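Local atomic coordinates of snaclec convulxin subunit alpha (Crotalus durissus, PDB entry 1UMR), a protein that activates platelets as part of a snake-venom lectin that binds the platelet collagen receptor glycoprotein VI. Residues A[54-57]-A[58-62]. Numbering follows the deposited sequence.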
loop_
_atom_site.group_PDB
_atom_site.type_symbol
_atom_site.label_atom_id
_atom_site.label_comp_id
_atom_site.label_asym_id
_atom_site.label_seq_id
_atom_site.Cartn_x
_atom_site.Cartn_y
_atom_site.Cartn_z
ATOM N N ALA A 54 -25.327 33.466 -25.758
ATOM C CA ALA A 54 -26.777 33.346 -25.577
ATOM C C ALA A 54 -27.458 34.760 -25.606
ATOM O O ALA A 54 -28.444 35.018 -26.314
ATOM C CB ALA A 54 -27.131 32.508 -24.274
ATOM N N TRP A 55 -26.838 35.689 -24.900
ATOM C CA TRP A 55 -27.251 37.075 -24.963
ATOM C C TRP A 55 -27.290 37.515 -26.386
ATOM O O TRP A 55 -28.337 37.969 -26.853
ATOM C CB TRP A 55 -26.305 37.898 -24.108
ATOM C CG TRP A 55 -26.566 39.335 -24.125
ATOM C CD1 TRP A 55 -27.299 40.099 -23.182
ATOM C CD2 TRP A 55 -26.058 40.259 -25.090
ATOM N NE1 TRP A 55 -27.271 41.424 -23.562
ATOM C CE2 TRP A 55 -26.538 41.563 -24.723
ATOM C CE3 TRP A 55 -25.259 40.127 -26.249
ATOM C CZ2 TRP A 55 -26.251 42.714 -25.483
ATOM C CZ3 TRP A 55 -24.960 41.271 -26.999
ATOM C CH2 TRP A 55 -25.477 42.549 -26.618
ATOM N N MET A 56 -26.199 37.335 -27.141
ATOM C CA MET A 56 -26.230 37.898 -28.485
ATOM C C MET A 56 -27.409 37.296 -29.262
ATOM O O MET A 56 -28.092 37.989 -30.029
ATOM C CB MET A 56 -24.916 37.686 -29.237
ATOM C CG MET A 56 -24.881 38.448 -30.459
ATOM S SD MET A 56 -23.620 37.890 -31.659
ATOM C CE MET A 56 -24.229 36.256 -32.171
ATOM N N VAL A 57 -27.666 36.005 -29.081
ATOM C CA VAL A 57 -28.689 35.419 -29.925
ATOM C C VAL A 57 -30.077 35.916 -29.450
ATOM O O VAL A 57 -30.965 36.262 -30.270
ATOM C CB VAL A 57 -28.649 33.912 -29.815
ATOM C CG1 VAL A 57 -30.025 33.227 -30.462
ATOM C CG2 VAL A 57 -27.266 33.325 -30.391
ATOM N N THR A 58 -30.266 35.951 -28.120
ATOM C CA THR A 58 -31.467 36.556 -27.558
ATOM C C THR A 58 -31.801 37.927 -28.178
ATOM O O THR A 58 -32.968 38.213 -28.503
ATOM C CB THR A 58 -31.357 36.584 -26.068
ATOM O OG1 THR A 58 -31.663 35.263 -25.608
ATOM C CG2 THR A 58 -32.517 37.351 -25.417
ATOM N N GLN A 59 -30.780 38.746 -28.393
ATOM C CA GLN A 59 -31.021 40.098 -28.879
ATOM C C GLN A 59 -31.129 40.163 -30.349
ATOM O O GLN A 59 -31.448 41.218 -30.804
ATOM C CB GLN A 59 -29.916 41.152 -28.516
ATOM C CG GLN A 59 -29.453 41.178 -27.074
ATOM C CD GLN A 59 -30.571 41.527 -26.153
ATOM O OE1 GLN A 59 -31.205 42.531 -26.405
ATOM N NE2 GLN A 59 -30.848 40.684 -25.097
ATOM N N ASN A 60 -30.772 39.140 -31.139
ATOM C CA ASN A 60 -30.855 39.384 -32.584
ATOM C C ASN A 60 -31.659 38.366 -33.280
ATOM O O ASN A 60 -31.903 38.460 -34.500
ATOM C CB ASN A 60 -29.489 39.576 -33.245
ATOM C CG ASN A 60 -28.689 40.789 -32.603
ATOM O OD1 ASN A 60 -28.521 41.809 -33.244
ATOM N ND2 ASN A 60 -28.267 40.660 -31.333
ATOM N N ILE A 61 -32.110 37.342 -32.558
ATOM C CA ILE A 61 -32.889 36.406 -33.414
ATOM C C ILE A 61 -34.312 36.970 -33.861
ATOM O O ILE A 61 -34.979 37.619 -33.099
ATOM C CB ILE A 61 -32.939 35.075 -32.724
ATOM C CG1 ILE A 61 -33.346 34.010 -33.706
ATOM C CG2 ILE A 61 -33.774 35.102 -31.316
ATOM C CD1 ILE A 61 -33.449 32.700 -32.959
ATOM N N GLU A 62 -34.725 36.773 -35.095
ATOM C CA GLU A 62 -36.071 37.048 -35.463
ATOM C C GLU A 62 -37.056 36.294 -34.610
ATOM O O GLU A 62 -36.862 35.082 -34.364
ATOM C CB GLU A 62 -36.311 36.731 -36.923
ATOM C CG GLU A 62 -36.181 38.020 -37.748
ATOM C CD GLU A 62 -35.645 37.731 -39.155
ATOM O OE1 GLU A 62 -34.917 38.613 -39.737
ATOM O OE2 GLU A 62 -35.967 36.620 -39.677
#
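Over one face of the W55 indole lies the side chain of Q59, one helical turn on: Q59 CG sits 3.9 Å from the centroid of the six-membered ring, close to the ring normal, in a CH-pi contact. Bending of the Q59 chain at chi2 (-62°) folds its end back over the indole, bringing NE2 to 4.0 Å from W55 NE1, with the amide plane tilted 25° from the ring plane. With CG anti to the backbone N and beside the carbonyl carbon (chi1 177°), the W55 ring comes back toward segment 58-62 although its CB bond leads away, and meets Q59 on the exposed side of the helix.

The other flat group, the N60 amide, turns back to the preceding turn. N60 ND2 donates to M56 O at 3.0 Å, with the acceptor near the amide plane and the N-H directed at a lone pair of the carbonyl. M56 CG lies nearby, while N60 OD1 is taken up by the hydroxyl of Y9, so both polar ends of this amide are held.

All this belongs to the last turns of helix 47-60 in the C-type lectin-like domain of a snaclec. Helical i to i+4 bonds run from T58 N to A54 O at 2.7 Å and from Q59 N to W55 O at 3.0 Å. V57 O takes two donors: I61 N, 2.8 Å away in the carbonyl plane, and N60 N, which approaches from well above that plane.

On the buried side V57 CG1 touches I61 CB at 4.1 Å, and both side chains rest on V68 of strand 67-74. M56 and V57 also pack on V128 of strand 125-131, and N20 receives the departing chain through hydrogen bonds to N60 O and E62 N.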